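Local coordinates for protein pectate lyase/Amb allergen (Acidovorax citrulli, PDB 4HWV) that probably cleaves pectate by calcium-dependent lyase chemistry, as a secreted member of polysaccharide lyase family 1, at residues M321-R335 against R342-N355. Residues are numbered along the deposited sequence; the frame is centred on the assembly and turned at random.
Sequences MLKVTFHGNHFQNLR and RYGMVHLYNNYYEN
His327 and Tyr349 share a first torsion that puts CG between the backbone N and the carbonyl carbon. In Tyr349 (chi1 69°) it brings the ring under His327 CB, which sits over the ring centre in a CH-pi contact of 3.3 Å to the centroid; the like torsion of His327 then lays the imidazole alongside. The two rings run near parallel but are slid apart, so the tyrosine hydroxyl reaches over one face of the imidazole, whose NE2 bonds to Thr24. His330 instead has CG trans to its backbone N (chi1 -168°), and its NE2 donates a 2.7 Å hydrogen bond to OE1 of the extended Glu354, which lies in the ring plane. The His330 and Tyr352 rings are near parallel but slid apart, barely overlapping. On the other side of the sheet CD2 of Phe331 sits over a face of Tyr353, 3.3 Å from CE2, with the planes at 50°, and Phe326 CD1 meets Leu348 CD2 at 3.9 Å.

Backbone bonds pair 324-327 with 345-349 and 330-332 with 352-355 in parallel register, their axes 4.7 Å apart in both cases. At the turn joining these strands, Asn329 and Asn351 lie side by side with nearly parallel amide planes. Asn351 OD1 accepts Asn329 N and ND2, each at 3.0 Å; Asn295 is the next partner of Asn329. This is the asparagine ladder of pectate lyase parallel beta-helices, linking successive coils at a buried corner. Asn351 ND2, above the carbonyl plane, gives Phe326 O a second donor beside Tyr349 N, while the carboxylate would probably stabilise a protonated His330.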
ATOM      1  N   MET A 321      -3.544 -33.092 -16.062  1.00  7.00           N
ATOM      2  CA  MET A 321      -2.854 -32.244 -15.089  1.00  6.20           C
ATOM      3  C   MET A 321      -3.842 -31.245 -14.482  1.00  6.07           C
ATOM      4  O   MET A 321      -5.047 -31.304 -14.735  1.00  6.29           O
ATOM      5  CB  MET A 321      -1.733 -31.472 -15.798  1.00  7.12           C
ATOM      6  CG  MET A 321      -0.686 -32.375 -16.459  1.00  8.02           C
ATOM      7  SD  MET A 321       0.309 -33.222 -15.214  1.00  9.11           S
ATOM      8  CE  MET A 321       1.137 -34.467 -16.214  1.00 11.07           C
ATOM      9  N   LEU A 322      -3.328 -30.334 -13.665  1.00  5.34           N
ATOM     10  CA  LEU A 322      -4.091 -29.174 -13.202  1.00  4.94           C
ATOM     11  C   LEU A 322      -5.253 -29.552 -12.277  1.00  4.68           C
ATOM     12  O   LEU A 322      -6.288 -28.871 -12.249  1.00  5.55           O
ATOM     13  CB  LEU A 322      -4.557 -28.303 -14.377  1.00  5.82           C
ATOM     14  CG  LEU A 322      -3.472 -27.967 -15.411  1.00  6.17           C
ATOM     15  CD1 LEU A 322      -4.090 -27.151 -16.548  1.00  7.61           C
ATOM     16  CD2 LEU A 322      -2.251 -27.236 -14.815  1.00  6.28           C
ATOM     17  N   LYS A 323      -5.061 -30.605 -11.486  1.00  4.69           N
ATOM     18  CA  LYS A 323      -6.050 -30.947 -10.473  1.00  4.35           C
ATOM     19  C   LYS A 323      -5.824 -30.075  -9.248  1.00  4.14           C
ATOM     20  O   LYS A 323      -4.775 -30.171  -8.592  1.00  4.77           O
ATOM     21  CB  LYS A 323      -5.941 -32.424 -10.101  1.00  5.06           C
ATOM     22  CG  LYS A 323      -6.372 -33.343 -11.249  1.00  6.67           C
ATOM     23  CD  LYS A 323      -6.044 -34.801 -10.924  1.00  7.58           C
ATOM     24  CE  LYS A 323      -6.618 -35.815 -11.926  1.00  9.05           C
ATOM     25  NZ  LYS A 323      -6.086 -35.569 -13.288  1.00  9.90           N
ATOM     26  N   VAL A 324      -6.792 -29.202  -8.953  1.00  3.61           N
ATOM     27  CA  VAL A 324      -6.628 -28.195  -7.908  1.00  3.70           C
ATOM     28  C   VAL A 324      -7.899 -28.129  -7.062  1.00  3.27           C
ATOM     29  O   VAL A 324      -9.023 -28.151  -7.597  1.00  4.74           O
ATOM     30  CB  VAL A 324      -6.366 -26.784  -8.503  1.00  4.21           C
ATOM     31  CG1 VAL A 324      -6.070 -25.784  -7.397  1.00  5.16           C
ATOM     32  CG2 VAL A 324      -5.221 -26.829  -9.491  1.00  5.22           C
ATOM     33  N   THR A 325      -7.725 -28.076  -5.741  1.00  3.91           N
ATOM     34  CA  THR A 325      -8.829 -27.859  -4.813  1.00  3.80           C
ATOM     35  C   THR A 325      -8.640 -26.528  -4.096  1.00  3.60           C
ATOM     36  O   THR A 325      -7.556 -26.259  -3.568  1.00  4.92           O
ATOM     37  CB  THR A 325      -8.851 -28.953  -3.744  1.00  4.25           C
ATOM     38  OG1 THR A 325      -8.930 -30.250  -4.370  1.00  4.23           O
ATOM     39  CG2 THR A 325     -10.019 -28.741  -2.790  1.00  4.85           C
ATOM     40  N   PHE A 326      -9.685 -25.709  -4.072  1.00  3.50           N
ATOM     41  CA  PHE A 326      -9.709 -24.470  -3.271  1.00  3.39           C
ATOM     42  C   PHE A 326     -10.803 -24.614  -2.219  1.00  3.55           C
ATOM     43  O   PHE A 326     -11.974 -24.766  -2.571  1.00  4.76           O
ATOM     44  CB  PHE A 326     -10.136 -23.245  -4.106  1.00  4.50           C
ATOM     45  CG  PHE A 326      -9.145 -22.777  -5.139  1.00  4.55           C
ATOM     46  CD1 PHE A 326      -9.104 -23.363  -6.408  1.00  4.95           C
ATOM     47  CD2 PHE A 326      -8.331 -21.679  -4.873  1.00  4.36           C
ATOM     48  CE1 PHE A 326      -8.248 -22.878  -7.397  1.00  5.71           C
ATOM     49  CE2 PHE A 326      -7.466 -21.187  -5.859  1.00  4.91           C
ATOM     50  CZ  PHE A 326      -7.430 -21.791  -7.128  1.00  5.22           C
ATOM     51  N   HIS A 327     -10.461 -24.506  -0.936  1.00  3.25           N
ATOM     52  CA  HIS A 327     -11.507 -24.487   0.074  1.00  3.69           C
ATOM     53  C   HIS A 327     -11.143 -23.650   1.286  1.00  3.57           C
ATOM     54  O   HIS A 327      -9.974 -23.569   1.676  1.00  3.96           O
ATOM     55  CB  HIS A 327     -11.966 -25.910   0.488  1.00  4.37           C
ATOM     56  CG  HIS A 327     -10.994 -26.674   1.329  1.00  4.69           C
ATOM     57  ND1 HIS A 327     -10.953 -26.566   2.703  1.00  5.07           N
ATOM     58  CD2 HIS A 327     -10.069 -27.602   0.995  1.00  5.01           C
ATOM     59  CE1 HIS A 327     -10.042 -27.402   3.181  1.00  5.50           C
ATOM     60  NE2 HIS A 327      -9.485 -28.038   2.164  1.00  5.65           N
ATOM     61  N   GLY A 328     -12.163 -23.032   1.873  1.00  3.63           N
ATOM     62  CA  GLY A 328     -11.990 -22.266   3.092  1.00  3.81           C
ATOM     63  C   GLY A 328     -11.268 -20.953   2.895  1.00  3.65           C
ATOM     64  O   GLY A 328     -10.815 -20.337   3.856  1.00  4.13           O
ATOM     65  N   ASN A 329     -11.149 -20.500   1.646  1.00  3.35           N
ATOM     66  CA  ASN A 329     -10.416 -19.268   1.388  1.00  3.95           C
ATOM     67  C   ASN A 329     -11.316 -18.049   1.426  1.00  4.12           C
ATOM     68  O   ASN A 329     -12.522 -18.138   1.146  1.00  4.92           O
ATOM     69  CB  ASN A 329      -9.720 -19.328   0.021  1.00  4.83           C
ATOM     70  CG  ASN A 329      -8.781 -20.521  -0.107  1.00  3.78           C
ATOM     71  OD1 ASN A 329      -7.730 -20.568   0.528  1.00  4.27           O
ATOM     72  ND2 ASN A 329      -9.162 -21.492  -0.934  1.00  3.89           N
ATOM     73  N   HIS A 330     -10.709 -16.915   1.768  1.00  3.81           N
ATOM     74  CA  HIS A 330     -11.334 -15.608   1.643  1.00  4.23           C
ATOM     75  C   HIS A 330     -10.766 -14.980   0.370  1.00  4.37           C
ATOM     76  O   HIS A 330      -9.566 -14.726   0.287  1.00  5.30           O
ATOM     77  CB  HIS A 330     -10.990 -14.768   2.870  1.00  4.30           C
ATOM     78  CG  HIS A 330     -11.802 -13.515   3.014  1.00  4.18           C
ATOM     79  ND1 HIS A 330     -11.562 -12.619   4.031  1.00  5.48           N
ATOM     80  CD2 HIS A 330     -12.868 -13.034   2.323  1.00  4.46           C
ATOM     81  CE1 HIS A 330     -12.425 -11.620   3.946  1.00  6.00           C
ATOM     82  NE2 HIS A 330     -13.226 -11.844   2.917  1.00  5.16           N
ATOM     83  N   PHE A 331     -11.635 -14.775  -0.627  1.00  3.78           N
ATOM     84  CA  PHE A 331     -11.270 -14.157  -1.900  1.00  3.89           C
ATOM     85  C   PHE A 331     -11.821 -12.730  -1.850  1.00  4.24           C
ATOM     86  O   PHE A 331     -12.984 -12.499  -2.194  1.00  4.85           O
ATOM     87  CB  PHE A 331     -11.931 -14.903  -3.063  1.00  4.13           C
ATOM     88  CG  PHE A 331     -11.488 -16.348  -3.242  1.00  4.46           C
ATOM     89  CD1 PHE A 331     -10.134 -16.720  -3.272  1.00  4.73           C
ATOM     90  CD2 PHE A 331     -12.442 -17.326  -3.449  1.00  4.65           C
ATOM     91  CE1 PHE A 331      -9.775 -18.050  -3.488  1.00  5.30           C
ATOM     92  CE2 PHE A 331     -12.091 -18.661  -3.676  1.00  4.92           C
ATOM     93  CZ  PHE A 331     -10.760 -19.019  -3.719  1.00  4.88           C
ATOM     94  N   GLN A 332     -11.002 -11.781  -1.401  1.00  3.90           N
ATOM     95  CA  GLN A 332     -11.475 -10.430  -1.093  1.00  4.73           C
ATOM     96  C   GLN A 332     -10.854  -9.397  -2.018  1.00  4.82           C
ATOM     97  O   GLN A 332      -9.640  -9.381  -2.200  1.00  5.53           O
ATOM     98  CB  GLN A 332     -11.138 -10.096   0.366  1.00  5.54           C
ATOM     99  CG  GLN A 332     -11.613  -8.721   0.805  1.00  6.31           C
ATOM    100  CD  GLN A 332     -11.300  -8.419   2.253  1.00  7.56           C
ATOM    101  OE1 GLN A 332     -10.390  -8.992   2.839  1.00  9.15           O
ATOM    102  NE2 GLN A 332     -12.039  -7.486   2.828  1.00  9.41           N
ATOM    103  N   ASN A 333     -11.675  -8.534  -2.604  1.00  4.38           N
ATOM    104  CA  ASN A 333     -11.144  -7.486  -3.475  1.00  4.72           C
ATOM    105  C   ASN A 333     -10.248  -8.051  -4.567  1.00  4.48           C
ATOM    106  O   ASN A 333      -9.169  -7.513  -4.842  1.00  4.31           O
ATOM    107  CB  ASN A 333     -10.379  -6.422  -2.680  1.00  6.55           C
ATOM    108  CG  ASN A 333     -11.221  -5.768  -1.633  1.00  8.86           C
ATOM    109  OD1 ASN A 333     -12.454  -5.848  -1.656  1.00  9.10           O
ATOM    110  ND2 ASN A 333     -10.565  -5.122  -0.689  1.00 11.68           N
ATOM    111  N   LEU A 334     -10.707  -9.132  -5.200  1.00  4.71           N
ATOM    112  CA  LEU A 334     -10.043  -9.683  -6.377  1.00  4.75           C
ATOM    113  C   LEU A 334     -10.909  -9.372  -7.592  1.00  5.06           C
ATOM    114  O   LEU A 334     -12.146  -9.487  -7.538  1.00  5.50           O
ATOM    115  CB  LEU A 334      -9.856 -11.202  -6.264  1.00  5.12           C
ATOM    116  CG  LEU A 334      -9.194 -11.726  -4.986  1.00  4.80           C
ATOM    117  CD1 LEU A 334      -9.132 -13.258  -5.022  1.00  5.08           C
ATOM    118  CD2 LEU A 334      -7.784 -11.134  -4.829  1.00  4.73           C
ATOM    119  N   ARG A 335     -10.268  -9.012  -8.700  1.00  4.56           N
ATOM    120  CA  ARG A 335     -11.038  -8.612  -9.871  1.00  5.26           C
ATOM    121  C   ARG A 335     -11.530  -9.764 -10.746  1.00  5.27           C
ATOM    122  O   ARG A 335     -12.670  -9.744 -11.213  1.00  5.84           O
ATOM    123  CB  ARG A 335     -10.228  -7.621 -10.713  1.00  6.30           C
ATOM    124  CG  ARG A 335     -10.910  -7.157 -11.983  1.00  7.78           C
ATOM    125  CD  ARG A 335     -10.364  -5.799 -12.395  1.00  9.75           C
ATOM    126  NE  ARG A 335     -10.812  -5.348 -13.707  1.00 10.89           N
ATOM    127  CZ  ARG A 335     -11.962  -4.719 -13.937  1.00 11.31           C
ATOM    128  NH1 ARG A 335     -12.807  -4.520 -12.937  1.00 11.62           N
ATOM    129  NH2 ARG A 335     -12.271  -4.316 -15.170  1.00 12.89           N
ATOM    130  N   ARG A 342      -8.818 -23.859 -17.149  1.00  5.76           N
ATOM    131  CA  ARG A 342      -8.691 -24.677 -18.370  1.00  5.62           C
ATOM    132  C   ARG A 342      -8.184 -26.057 -17.985  1.00  6.01           C
ATOM    133  O   ARG A 342      -7.395 -26.168 -17.055  1.00  7.42           O
ATOM    134  CB  ARG A 342      -7.668 -24.107 -19.359  1.00  5.88           C
ATOM    135  CG  ARG A 342      -7.990 -22.743 -19.927  1.00  5.74           C
ATOM    136  CD  ARG A 342      -6.830 -22.313 -20.813  1.00  6.84           C
ATOM    137  NE  ARG A 342      -7.077 -21.105 -21.597  1.00  7.32           N
ATOM    138  CZ  ARG A 342      -6.554 -19.909 -21.349  1.00  7.46           C
ATOM    139  NH1 ARG A 342      -5.734 -19.722 -20.330  1.00  7.49           N
ATOM    140  NH2 ARG A 342      -6.834 -18.894 -22.162  1.00  8.89           N
ATOM    141  N   TYR A 343      -8.649 -27.085 -18.702  1.00  5.54           N
ATOM    142  CA  TYR A 343      -8.075 -28.445 -18.698  1.00  6.05           C
ATOM    143  C   TYR A 343      -8.160 -29.235 -17.402  1.00  7.12           C
ATOM    144  O   TYR A 343      -8.312 -30.441 -17.466  1.00  8.89           O
ATOM    145  CB  TYR A 343      -6.650 -28.483 -19.303  1.00  6.45           C
ATOM    146  CG  TYR A 343      -6.731 -28.254 -20.798  1.00  6.59           C
ATOM    147  CD1 TYR A 343      -7.243 -29.244 -21.647  1.00  7.71           C
ATOM    148  CD2 TYR A 343      -6.394 -27.023 -21.356  1.00  7.51           C
ATOM    149  CE1 TYR A 343      -7.384 -29.022 -23.009  1.00  8.16           C
ATOM    150  CE2 TYR A 343      -6.533 -26.793 -22.717  1.00  7.27           C
ATOM    151  CZ  TYR A 343      -7.040 -27.793 -23.532  1.00  7.41           C
ATOM    152  OH  TYR A 343      -7.198 -27.583 -24.881  1.00  8.83           O
ATOM    153  N   GLY A 344      -8.085 -28.578 -16.245  1.00  6.63           N
ATOM    154  CA  GLY A 344      -8.031 -29.293 -14.977  1.00  7.27           C
ATOM    155  C   GLY A 344      -9.380 -29.626 -14.355  1.00  7.12           C
ATOM    156  O   GLY A 344     -10.415 -29.037 -14.694  1.00  8.23           O
ATOM    157  N   MET A 345      -9.357 -30.584 -13.432  1.00  7.18           N
ATOM    158  CA  MET A 345     -10.501 -30.908 -12.577  1.00  6.75           C
ATOM    159  C   MET A 345     -10.353 -30.106 -11.295  1.00  5.78           C
ATOM    160  O   MET A 345      -9.515 -30.418 -10.449  1.00  5.94           O
ATOM    161  CB  MET A 345     -10.546 -32.411 -12.307  1.00  8.02           C
ATOM    162  CG  MET A 345     -10.660 -33.195 -13.624  1.00 10.41           C
ATOM    163  SD  MET A 345     -10.139 -34.913 -13.516  1.00 12.92           S
ATOM    164  CE  MET A 345     -11.525 -35.481 -12.605  1.00 12.99           C
ATOM    165  N   VAL A 346     -11.126 -29.035 -11.183  1.00  4.83           N
ATOM    166  CA  VAL A 346     -10.936 -28.054 -10.116  1.00  4.76           C
ATOM    167  C   VAL A 346     -12.185 -27.964  -9.239  1.00  4.60           C
ATOM    168  O   VAL A 346     -13.303 -27.773  -9.732  1.00  5.94           O
ATOM    169  CB  VAL A 346     -10.584 -26.682 -10.699  1.00  4.90           C
ATOM    170  CG1 VAL A 346     -10.502 -25.608  -9.617  1.00  5.63           C
ATOM    171  CG2 VAL A 346      -9.265 -26.775 -11.454  1.00  6.21           C
ATOM    172  N   HIS A 347     -11.976 -28.153  -7.937  1.00  4.28           N
ATOM    173  CA  HIS A 347     -13.041 -28.169  -6.948  1.00  3.83           C
ATOM    174  C   HIS A 347     -12.920 -26.913  -6.096  1.00  4.35           C
ATOM    175  O   HIS A 347     -11.865 -26.675  -5.512  1.00  5.21           O
ATOM    176  CB  HIS A 347     -12.860 -29.439  -6.099  1.00  4.36           C
ATOM    177  CG  HIS A 347     -13.922 -29.683  -5.073  1.00  4.07           C
ATOM    178  ND1 HIS A 347     -13.697 -30.518  -3.999  1.00  4.78           N
ATOM    179  CD2 HIS A 347     -15.210 -29.266  -4.966  1.00  5.26           C
ATOM    180  CE1 HIS A 347     -14.797 -30.619  -3.278  1.00  5.14           C
ATOM    181  NE2 HIS A 347     -15.730 -29.858  -3.831  1.00  5.43           N
ATOM    182  N   LEU A 348     -13.983 -26.114  -6.032  1.00  4.09           N
ATOM    183  CA  LEU A 348     -13.992 -24.926  -5.160  1.00  4.50           C
ATOM    184  C   LEU A 348     -15.143 -25.107  -4.192  1.00  4.33           C
ATOM    185  O   LEU A 348     -16.297 -25.152  -4.608  1.00  4.90           O
ATOM    186  CB  LEU A 348     -14.210 -23.625  -5.951  1.00  6.21           C
ATOM    187  CG  LEU A 348     -13.167 -23.363  -7.044  1.00  6.82           C
ATOM    188  CD1 LEU A 348     -13.707 -23.767  -8.413  1.00  7.34           C
ATOM    189  CD2 LEU A 348     -12.685 -21.910  -7.022  1.00  7.25           C
ATOM    190  N   TYR A 349     -14.833 -25.259  -2.911  1.00  4.41           N
ATOM    191  CA  TYR A 349     -15.892 -25.394  -1.927  1.00  5.02           C
ATOM    192  C   TYR A 349     -15.669 -24.550  -0.684  1.00  4.72           C
ATOM    193  O   TYR A 349     -14.541 -24.354  -0.255  1.00  5.08           O
ATOM    194  CB  TYR A 349     -16.157 -26.867  -1.555  1.00  5.91           C
ATOM    195  CG  TYR A 349     -15.103 -27.621  -0.760  1.00  6.73           C
ATOM    196  CD1 TYR A 349     -14.035 -28.260  -1.391  1.00  6.90           C
ATOM    197  CD2 TYR A 349     -15.213 -27.763   0.627  1.00  7.50           C
ATOM    198  CE1 TYR A 349     -13.113 -29.000  -0.658  1.00  8.55           C
ATOM    199  CE2 TYR A 349     -14.281 -28.487   1.357  1.00  8.59           C
ATOM    200  CZ  TYR A 349     -13.244 -29.099   0.712  1.00  8.97           C
ATOM    201  OH  TYR A 349     -12.313 -29.824   1.445  1.00 11.30           O
ATOM    202  N   ASN A 350     -16.757 -24.017  -0.136  1.00  4.74           N
ATOM    203  CA  ASN A 350     -16.680 -23.288   1.129  1.00  4.90           C
ATOM    204  C   ASN A 350     -15.650 -22.158   1.082  1.00  4.56           C
ATOM    205  O   ASN A 350     -14.850 -21.996   2.009  1.00  4.76           O
ATOM    206  CB  ASN A 350     -16.360 -24.217   2.313  1.00  5.64           C
ATOM    207  CG  ASN A 350     -17.499 -25.167   2.676  1.00  6.22           C
ATOM    208  OD1 ASN A 350     -17.234 -26.222   3.225  1.00  6.85           O
ATOM    209  ND2 ASN A 350     -18.764 -24.770   2.440  1.00  7.27           N
ATOM    210  N   ASN A 351     -15.669 -21.390  -0.000  1.00  4.55           N
ATOM    211  CA  ASN A 351     -14.904 -20.149  -0.047  1.00  4.25           C
ATOM    212  C   ASN A 351     -15.847 -18.961   0.129  1.00  4.21           C
ATOM    213  O   ASN A 351     -17.046 -19.071  -0.140  1.00  5.41           O
ATOM    214  CB  ASN A 351     -14.163 -20.026  -1.378  1.00  4.55           C
ATOM    215  CG  ASN A 351     -13.255 -21.195  -1.627  1.00  4.23           C
ATOM    216  OD1 ASN A 351     -12.197 -21.323  -0.998  1.00  4.38           O
ATOM    217  ND2 ASN A 351     -13.678 -22.093  -2.513  1.00  4.25           N
ATOM    218  N   TYR A 352     -15.300 -17.853   0.620  1.00  4.57           N
ATOM    219  CA  TYR A 352     -16.051 -16.611   0.775  1.00  5.08           C
ATOM    220  C   TYR A 352     -15.455 -15.574  -0.163  1.00  4.50           C
ATOM    221  O   TYR A 352     -14.307 -15.151   0.012  1.00  5.13           O
ATOM    222  CB  TYR A 352     -15.954 -16.114   2.217  1.00  5.52           C
ATOM    223  CG  TYR A 352     -16.593 -14.768   2.473  1.00  6.16           C
ATOM    224  CD1 TYR A 352     -17.736 -14.364   1.790  1.00  6.63           C
ATOM    225  CD2 TYR A 352     -16.077 -13.916   3.433  1.00  6.43           C
ATOM    226  CE1 TYR A 352     -18.324 -13.136   2.042  1.00  7.72           C
ATOM    227  CE2 TYR A 352     -16.657 -12.681   3.690  1.00  7.33           C
ATOM    228  CZ  TYR A 352     -17.784 -12.305   2.991  1.00  7.95           C
ATOM    229  OH  TYR A 352     -18.386 -11.094   3.256  1.00 10.31           O
ATOM    230  N   TYR A 353     -16.241 -15.183  -1.164  1.00  4.01           N
ATOM    231  CA  TYR A 353     -15.886 -14.116  -2.087  1.00  4.57           C
ATOM    232  C   TYR A 353     -16.507 -12.827  -1.585  1.00  5.15           C
ATOM    233  O   TYR A 353     -17.701 -12.788  -1.279  1.00  5.97           O
ATOM    234  CB  TYR A 353     -16.477 -14.402  -3.456  1.00  4.85           C
ATOM    235  CG  TYR A 353     -15.951 -15.619  -4.180  1.00  4.83           C
ATOM    236  CD1 TYR A 353     -16.419 -16.911  -3.889  1.00  4.72           C
ATOM    237  CD2 TYR A 353     -15.020 -15.477  -5.204  1.00  5.00           C
ATOM    238  CE1 TYR A 353     -15.953 -18.014  -4.604  1.00  5.04           C
ATOM    239  CE2 TYR A 353     -14.549 -16.567  -5.912  1.00  5.36           C
ATOM    240  CZ  TYR A 353     -15.022 -17.830  -5.623  1.00  5.11           C
ATOM    241  OH  TYR A 353     -14.561 -18.915  -6.331  1.00  6.90           O
ATOM    242  N   GLU A 354     -15.712 -11.768  -1.540  1.00  4.95           N
ATOM    243  CA  GLU A 354     -16.161 -10.500  -1.000  1.00  5.32           C
ATOM    244  C   GLU A 354     -15.569  -9.353  -1.802  1.00  4.96           C
ATOM    245  O   GLU A 354     -14.342  -9.181  -1.840  1.00  5.21           O
ATOM    246  CB  GLU A 354     -15.756 -10.379   0.475  1.00  5.99           C
ATOM    247  CG  GLU A 354     -16.221  -9.083   1.136  1.00  6.70           C
ATOM    248  CD  GLU A 354     -15.776  -8.919   2.586  1.00  8.02           C
ATOM    249  OE1 GLU A 354     -14.936  -9.713   3.059  1.00  7.97           O
ATOM    250  OE2 GLU A 354     -16.262  -7.980   3.239  1.00 10.32           O
ATOM    251  N   ASN A 355     -16.429  -8.565  -2.442  1.00  5.31           N
ATOM    252  CA  ASN A 355     -15.958  -7.452  -3.262  1.00  5.46           C
ATOM    253  C   ASN A 355     -17.131  -6.535  -3.577  1.00  5.56           C
ATOM    254  O   ASN A 355     -18.266  -6.759  -3.110  1.00  6.29           O
ATOM    255  CB  ASN A 355     -15.297  -7.966  -4.561  1.00  5.90           C
ATOM    256  CG  ASN A 355     -14.260  -6.985  -5.142  1.00  6.31           C
ATOM    257  OD1 ASN A 355     -14.201  -5.824  -4.740  1.00  7.32           O
ATOM    258  ND2 ASN A 355     -13.472  -7.445  -6.118  1.00  5.88           N
TER
HETATM  259  O   HOH W   1     -13.226  -3.608  -3.258  1.00 22.56           O